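Local structure of polysaccharide deacetylase (Streptococcus pyogenes, 6DQ3) at residues Leu36-Tyr49 with Ile215-Glu229. The protein removes N-acetyl groups from the cell wall linkage unit of streptococcal rhamnopolysaccharides, as a zinc-dependent deacetylase of the carbohydrate esterase 4 family. Residues are numbered along the deposited sequence; the frame is centred on the assembly and turned at random.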
loop_
_atom_site.group_PDB
_atom_site.type_symbol
_atom_site.label_atom_id
_atom_site.label_comp_id
_atom_site.label_asym_id
_atom_site.label_seq_id
_atom_site.Cartn_x
_atom_site.Cartn_y
_atom_site.Cartn_z
ATOM N N LEU A 36 -7.681 -5.449 16.538
ATOM C CA LEU A 36 -8.627 -5.492 15.427
ATOM C C LEU A 36 -7.937 -5.909 14.133
ATOM O O LEU A 36 -8.498 -6.681 13.346
ATOM C CB LEU A 36 -9.309 -4.134 15.263
ATOM C CG LEU A 36 -10.230 -3.975 14.051
ATOM C CD1 LEU A 36 -11.369 -4.985 14.119
ATOM C CD2 LEU A 36 -10.778 -2.561 13.953
ATOM N N PHE A 37 -6.731 -5.395 13.883
ATOM C CA PHE A 37 -5.975 -5.829 12.715
ATOM C C PHE A 37 -5.764 -7.340 12.751
ATOM O O PHE A 37 -5.985 -8.034 11.751
ATOM C CB PHE A 37 -4.646 -5.078 12.655
ATOM C CG PHE A 37 -3.807 -5.418 11.459
ATOM C CD1 PHE A 37 -4.308 -5.279 10.176
ATOM C CD2 PHE A 37 -2.514 -5.881 11.620
ATOM C CE1 PHE A 37 -3.532 -5.591 9.080
ATOM C CE2 PHE A 37 -1.735 -6.194 10.533
ATOM C CZ PHE A 37 -2.245 -6.047 9.257
ATOM N N ASP A 38 -5.368 -7.870 13.913
ATOM C CA ASP A 38 -5.238 -9.313 14.072
ATOM C C ASP A 38 -6.531 -10.018 13.678
ATOM O O ASP A 38 -6.514 -10.986 12.910
ATOM C CB ASP A 38 -4.847 -9.639 15.521
ATOM C CG ASP A 38 -4.526 -11.104 15.729
ATOM O OD1 ASP A 38 -5.453 -11.933 15.625
ATOM O OD2 ASP A 38 -3.344 -11.427 15.989
ATOM N N GLN A 39 -7.670 -9.513 14.163
ATOM C CA GLN A 39 -8.948 -10.165 13.894
ATOM C C GLN A 39 -9.358 -10.036 12.430
ATOM O O GLN A 39 -10.012 -10.937 11.892
ATOM C CB GLN A 39 -10.034 -9.581 14.799
ATOM C CG GLN A 39 -9.872 -9.951 16.264
ATOM C CD GLN A 39 -10.671 -9.057 17.197
ATOM O OE1 GLN A 39 -11.580 -8.346 16.774
ATOM N NE2 GLN A 39 -10.328 -9.092 18.481
ATOM N N GLN A 40 -8.995 -8.933 11.775
ATOM C CA GLN A 40 -9.271 -8.800 10.348
ATOM C C GLN A 40 -8.474 -9.819 9.543
ATOM O O GLN A 40 -9.021 -10.494 8.664
ATOM C CB GLN A 40 -8.953 -7.381 9.883
ATOM C CG GLN A 40 -9.906 -6.325 10.411
ATOM C CD GLN A 40 -9.393 -4.920 10.168
ATOM O OE1 GLN A 40 -8.229 -4.726 9.813
ATOM N NE2 GLN A 40 -10.259 -3.935 10.357
ATOM N N LEU A 41 -7.179 -9.952 9.833
ATOM C CA LEU A 41 -6.372 -10.919 9.100
ATOM C C LEU A 41 -6.831 -12.343 9.380
ATOM O O LEU A 41 -6.879 -13.176 8.466
ATOM C CB LEU A 41 -4.899 -10.770 9.459
ATOM C CG LEU A 41 -4.128 -9.589 8.889
ATOM C CD1 LEU A 41 -2.665 -9.727 9.291
ATOM C CD2 LEU A 41 -4.270 -9.510 7.384
ATOM N N GLN A 42 -7.143 -12.654 10.642
ATOM C CA GLN A 42 -7.656 -13.976 10.970
ATOM C C GLN A 42 -8.866 -14.323 10.111
ATOM O O GLN A 42 -8.966 -15.433 9.578
ATOM C CB GLN A 42 -8.018 -14.040 12.453
ATOM C CG GLN A 42 -8.589 -15.374 12.895
ATOM C CD GLN A 42 -9.102 -15.335 14.325
ATOM O OE1 GLN A 42 -9.305 -14.262 14.892
ATOM N NE2 GLN A 42 -9.313 -16.505 14.914
ATOM N N LYS A 43 -9.796 -13.376 9.963
ATOM C CA LYS A 43 -11.013 -13.646 9.202
ATOM C C LYS A 43 -10.712 -13.803 7.714
ATOM O O LYS A 43 -11.307 -14.658 7.044
ATOM C CB LYS A 43 -12.028 -12.530 9.443
ATOM C CG LYS A 43 -13.403 -12.777 8.855
ATOM C CD LYS A 43 -14.166 -13.866 9.589
ATOM C CE LYS A 43 -15.426 -14.226 8.821
ATOM N NZ LYS A 43 -16.363 -15.058 9.627
ATOM N N MET A 44 -9.796 -12.994 7.176
ATOM C CA MET A 44 -9.393 -13.176 5.784
ATOM C C MET A 44 -8.761 -14.546 5.575
ATOM O O MET A 44 -9.037 -15.220 4.575
ATOM C CB MET A 44 -8.421 -12.076 5.364
ATOM C CG MET A 44 -9.047 -10.697 5.260
ATOM S SD MET A 44 -7.861 -9.458 4.715
ATOM C CE MET A 44 -8.141 -8.172 5.933
ATOM N N LYS A 45 -7.910 -14.977 6.509
ATOM C CA LYS A 45 -7.254 -16.272 6.376
ATOM C C LYS A 45 -8.276 -17.402 6.421
ATOM O O LYS A 45 -8.245 -18.319 5.591
ATOM C CB LYS A 45 -6.210 -16.437 7.481
ATOM C CG LYS A 45 -5.153 -17.503 7.203
ATOM C CD LYS A 45 -4.173 -17.024 6.132
ATOM C CE LYS A 45 -3.015 -17.997 5.923
ATOM N NZ LYS A 45 -2.088 -17.514 4.857
ATOM N N ASP A 46 -9.203 -17.341 7.382
ATOM C CA ASP A 46 -10.226 -18.373 7.505
ATOM C C ASP A 46 -11.092 -18.450 6.252
ATOM O O ASP A 46 -11.537 -19.537 5.860
ATOM C CB ASP A 46 -11.096 -18.098 8.734
ATOM C CG ASP A 46 -10.372 -18.367 10.046
ATOM O OD1 ASP A 46 -9.255 -18.924 10.014
ATOM O OD2 ASP A 46 -10.927 -18.022 11.112
ATOM N N GLU A 47 -11.361 -17.307 5.626
ATOM C CA GLU A 47 -12.136 -17.256 4.394
ATOM C C GLU A 47 -11.324 -17.656 3.171
ATOM O O GLU A 47 -11.852 -17.605 2.054
ATOM C CB GLU A 47 -12.709 -15.849 4.206
ATOM C CG GLU A 47 -13.876 -15.541 5.133
ATOM C CD GLU A 47 -15.154 -16.227 4.690
ATOM O OE1 GLU A 47 -15.516 -16.082 3.505
ATOM O OE2 GLU A 47 -15.788 -16.917 5.517
ATOM N N GLY A 48 -10.066 -18.047 3.352
ATOM C CA GLY A 48 -9.264 -18.539 2.254
ATOM C C GLY A 48 -8.658 -17.484 1.364
ATOM O O GLY A 48 -8.359 -17.778 0.203
ATOM N N TYR A 49 -8.450 -16.268 1.867
ATOM C CA TYR A 49 -7.893 -15.212 1.038
ATOM C C TYR A 49 -6.427 -15.481 0.717
ATOM O O TYR A 49 -5.659 -15.945 1.564
ATOM C CB TYR A 49 -8.039 -13.849 1.720
ATOM C CG TYR A 49 -9.301 -13.118 1.318
ATOM C CD1 TYR A 49 -10.486 -13.322 2.005
ATOM C CD2 TYR A 49 -9.313 -12.242 0.234
ATOM C CE1 TYR A 49 -11.648 -12.674 1.642
ATOM C CE2 TYR A 49 -10.477 -11.583 -0.141
ATOM C CZ TYR A 49 -11.643 -11.805 0.567
ATOM O OH TYR A 49 -12.809 -11.164 0.209
ATOM N N ILE A 215 -9.480 1.463 5.326
ATOM C CA ILE A 215 -9.769 0.720 6.548
ATOM C C ILE A 215 -10.166 1.713 7.632
ATOM O O ILE A 215 -9.366 2.565 8.032
ATOM C CB ILE A 215 -8.564 -0.125 6.984
ATOM C CG1 ILE A 215 -8.175 -1.111 5.882
ATOM C CG2 ILE A 215 -8.878 -0.847 8.289
ATOM C CD1 ILE A 215 -9.266 -2.094 5.504
ATOM N N LEU A 216 -11.393 1.621 8.088
ATOM C CA LEU A 216 -11.871 2.468 9.167
ATOM C C LEU A 216 -11.593 1.804 10.513
ATOM O O LEU A 216 -11.548 0.573 10.602
ATOM C CB LEU A 216 -13.366 2.718 9.016
ATOM C CG LEU A 216 -13.790 3.363 7.694
ATOM C CD1 LEU A 216 -15.298 3.327 7.530
ATOM C CD2 LEU A 216 -13.275 4.794 7.626
ATOM N N PRO A 217 -11.382 2.581 11.578
ATOM C CA PRO A 217 -11.125 1.944 12.884
ATOM C C PRO A 217 -12.339 1.235 13.455
ATOM O O PRO A 217 -12.179 0.317 14.270
ATOM C CB PRO A 217 -10.688 3.112 13.782
ATOM C CG PRO A 217 -10.320 4.219 12.849
ATOM C CD PRO A 217 -11.182 4.041 11.623
ATOM N N ASN A 218 -13.546 1.640 13.066
ATOM C CA ASN A 218 -14.774 1.006 13.531
ATOM C C ASN A 218 -15.136 -0.236 12.726
ATOM O O ASN A 218 -16.217 -0.797 12.934
ATOM C CB ASN A 218 -15.934 2.011 13.482
ATOM C CG ASN A 218 -16.154 2.599 12.089
ATOM O OD1 ASN A 218 -15.928 1.939 11.074
ATOM N ND2 ASN A 218 -16.601 3.850 12.041
ATOM N N MET A 219 -14.250 -0.687 11.839
ATOM C CA MET A 219 -14.590 -1.671 10.812
ATOM C C MET A 219 -14.455 -3.081 11.372
ATOM O O MET A 219 -13.352 -3.624 11.468
ATOM C CB MET A 219 -13.684 -1.474 9.601
ATOM C CG MET A 219 -14.295 -1.824 8.260
ATOM S SD MET A 219 -13.403 -1.018 6.913
ATOM C CE MET A 219 -14.544 -1.253 5.551
ATOM N N SER A 220 -15.588 -3.690 11.719
ATOM C CA SER A 220 -15.581 -5.055 12.220
ATOM C C SER A 220 -15.099 -6.011 11.127
ATOM O O SER A 220 -15.316 -5.767 9.935
ATOM C CB SER A 220 -16.978 -5.463 12.684
ATOM O OG SER A 220 -17.804 -5.782 11.573
ATOM N N PRO A 221 -14.441 -7.111 11.504
ATOM C CA PRO A 221 -14.020 -8.086 10.480
ATOM C C PRO A 221 -15.164 -8.549 9.591
ATOM O O PRO A 221 -14.995 -8.649 8.371
ATOM C CB PRO A 221 -13.431 -9.236 11.312
ATOM C CG PRO A 221 -12.946 -8.570 12.565
ATOM C CD PRO A 221 -13.946 -7.466 12.848
ATOM N N GLU A 222 -16.330 -8.832 10.175
ATOM C CA GLU A 222 -17.481 -9.228 9.369
ATOM C C GLU A 222 -17.812 -8.170 8.323
ATOM O O GLU A 222 -18.064 -8.494 7.154
ATOM C CB GLU A 222 -18.679 -9.482 10.284
ATOM C CG GLU A 222 -19.908 -10.046 9.595
ATOM C CD GLU A 222 -21.033 -10.359 10.571
ATOM O OE1 GLU A 222 -20.746 -10.864 11.678
ATOM O OE2 GLU A 222 -22.205 -10.094 10.230
ATOM N N ASN A 223 -17.801 -6.894 8.713
ATOM C CA ASN A 223 -18.202 -5.849 7.778
ATOM C C ASN A 223 -17.116 -5.591 6.738
ATOM O O ASN A 223 -17.420 -5.325 5.569
ATOM C CB ASN A 223 -18.553 -4.575 8.542
ATOM C CG ASN A 223 -19.919 -4.653 9.195
ATOM O OD1 ASN A 223 -20.865 -5.198 8.622
ATOM N ND2 ASN A 223 -20.028 -4.116 10.402
ATOM N N LEU A 224 -15.846 -5.680 7.134
ATOM C CA LEU A 224 -14.767 -5.527 6.165
ATOM C C LEU A 224 -14.880 -6.564 5.053
ATOM O O LEU A 224 -14.800 -6.229 3.865
ATOM C CB LEU A 224 -13.415 -5.637 6.861
ATOM C CG LEU A 224 -12.186 -5.604 5.951
ATOM C CD1 LEU A 224 -12.187 -4.403 5.031
ATOM C CD2 LEU A 224 -10.923 -5.644 6.812
ATOM N N LEU A 225 -15.068 -7.832 5.422
ATOM C CA LEU A 225 -15.138 -8.901 4.431
ATOM C C LEU A 225 -16.315 -8.706 3.480
ATOM O O LEU A 225 -16.195 -8.959 2.275
ATOM C CB LEU A 225 -15.235 -10.247 5.146
ATOM C CG LEU A 225 -13.944 -10.966 5.541
ATOM C CD1 LEU A 225 -13.291 -11.535 4.280
ATOM C CD2 LEU A 225 -12.973 -10.077 6.285
ATOM N N GLN A 226 -17.466 -8.272 3.999
ATOM C CA GLN A 226 -18.593 -7.970 3.127
ATOM C C GLN A 226 -18.250 -6.847 2.157
ATOM O O GLN A 226 -18.686 -6.869 1.001
ATOM C CB GLN A 226 -19.819 -7.603 3.964
ATOM C CG GLN A 226 -20.398 -8.779 4.744
ATOM C CD GLN A 226 -21.625 -8.404 5.555
ATOM O OE1 GLN A 226 -22.384 -7.507 5.181
ATOM N NE2 GLN A 226 -21.821 -9.086 6.678
ATOM N N THR A 227 -17.460 -5.868 2.604
ATOM C CA THR A 227 -17.083 -4.757 1.741
ATOM C C THR A 227 -16.132 -5.199 0.640
ATOM O O THR A 227 -16.126 -4.613 -0.448
ATOM C CB THR A 227 -16.436 -3.646 2.572
ATOM O OG1 THR A 227 -17.402 -3.093 3.473
ATOM C CG2 THR A 227 -15.885 -2.548 1.677
ATOM N N MET A 228 -15.325 -6.224 0.901
ATOM C CA MET A 228 -14.349 -6.707 -0.064
ATOM C C MET A 228 -14.960 -7.610 -1.126
ATOM O O MET A 228 -14.295 -7.891 -2.127
ATOM C CB MET A 228 -13.235 -7.469 0.662
ATOM C CG MET A 228 -12.429 -6.627 1.631
ATOM S SD MET A 228 -11.488 -7.619 2.814
ATOM C CE MET A 228 -10.383 -8.536 1.748
ATOM N N GLU A 229 -16.187 -8.072 -0.935
ATOM C CA GLU A 229 -16.809 -8.964 -1.909
ATOM C C GLU A 229 -17.151 -8.185 -3.175
ATOM O O GLU A 229 -17.689 -7.075 -3.084
ATOM C CB GLU A 229 -18.072 -9.595 -1.324
ATOM C CG GLU A 229 -17.838 -10.559 -0.171
ATOM C CD GLU A 229 -17.602 -11.986 -0.639
ATOM O OE1 GLU A 229 -16.538 -12.555 -0.316
ATOM O OE2 GLU A 229 -18.481 -12.535 -1.336
HETATM O O HOH W 1 -13.129 -10.369 -2.386
HETATM O O HOH W 2 -15.182 -11.434 1.469
#
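Helix 34-46 packs through a mainly apolar face on the C-terminal helix 221-228, in what is probably the distorted (beta/alpha) barrel of carbohydrate esterase 4 enzymes; the axes of segments 36-46 and 221-228 approach to 9.4 Å and cross at -51°. The backbones come closest at Gln40 and Pro221, which directly follows the N-cap Ser220. The proline ring enters as a knob among Leu36, Gln39, Gln40 and Lys43, with CG 3.8 Å from Gln39 CB. One turn on, Leu225 lays CD2 against Lys43 CG, whose chain bends at chi2 (71°) and carries the amine away from the interface.

Gln40 runs its extended side chain across Leu224, whose CD2 lies against CG and CD. Its amide is held at both ends: NE2 gives a weak bond of 3.3 Å to Met219 O, which can only accept, consistent with this flip, while OE1 is hydrogen-bonded to Tyr14 OH.

Tyr49, just past the Schellman turn at Gly48, closes the far end. Met228 bends at chi3 (62°) and puts its methyl over one ring face, CE lying 4.0 Å from the ring centroid in a CH-pi contact; the same CE meets Met44 SD. Leu225 CD1 approaches obliquely, 3.3 Å from Tyr49 CE1. The phenol oxygen accepts a hydrogen bond from one water, which also donates to Met228 O, and donates to a second, which donates to Leu225 O and Glu229 OE1.

Beneath the pair, Met44 and Ile215 rest on Leu12 and Tyr14 of strand 8-14, Tyr49 and Met228 reach Val72 of strand 71-77, and Phe37 and Leu41 pack against helix 81-93.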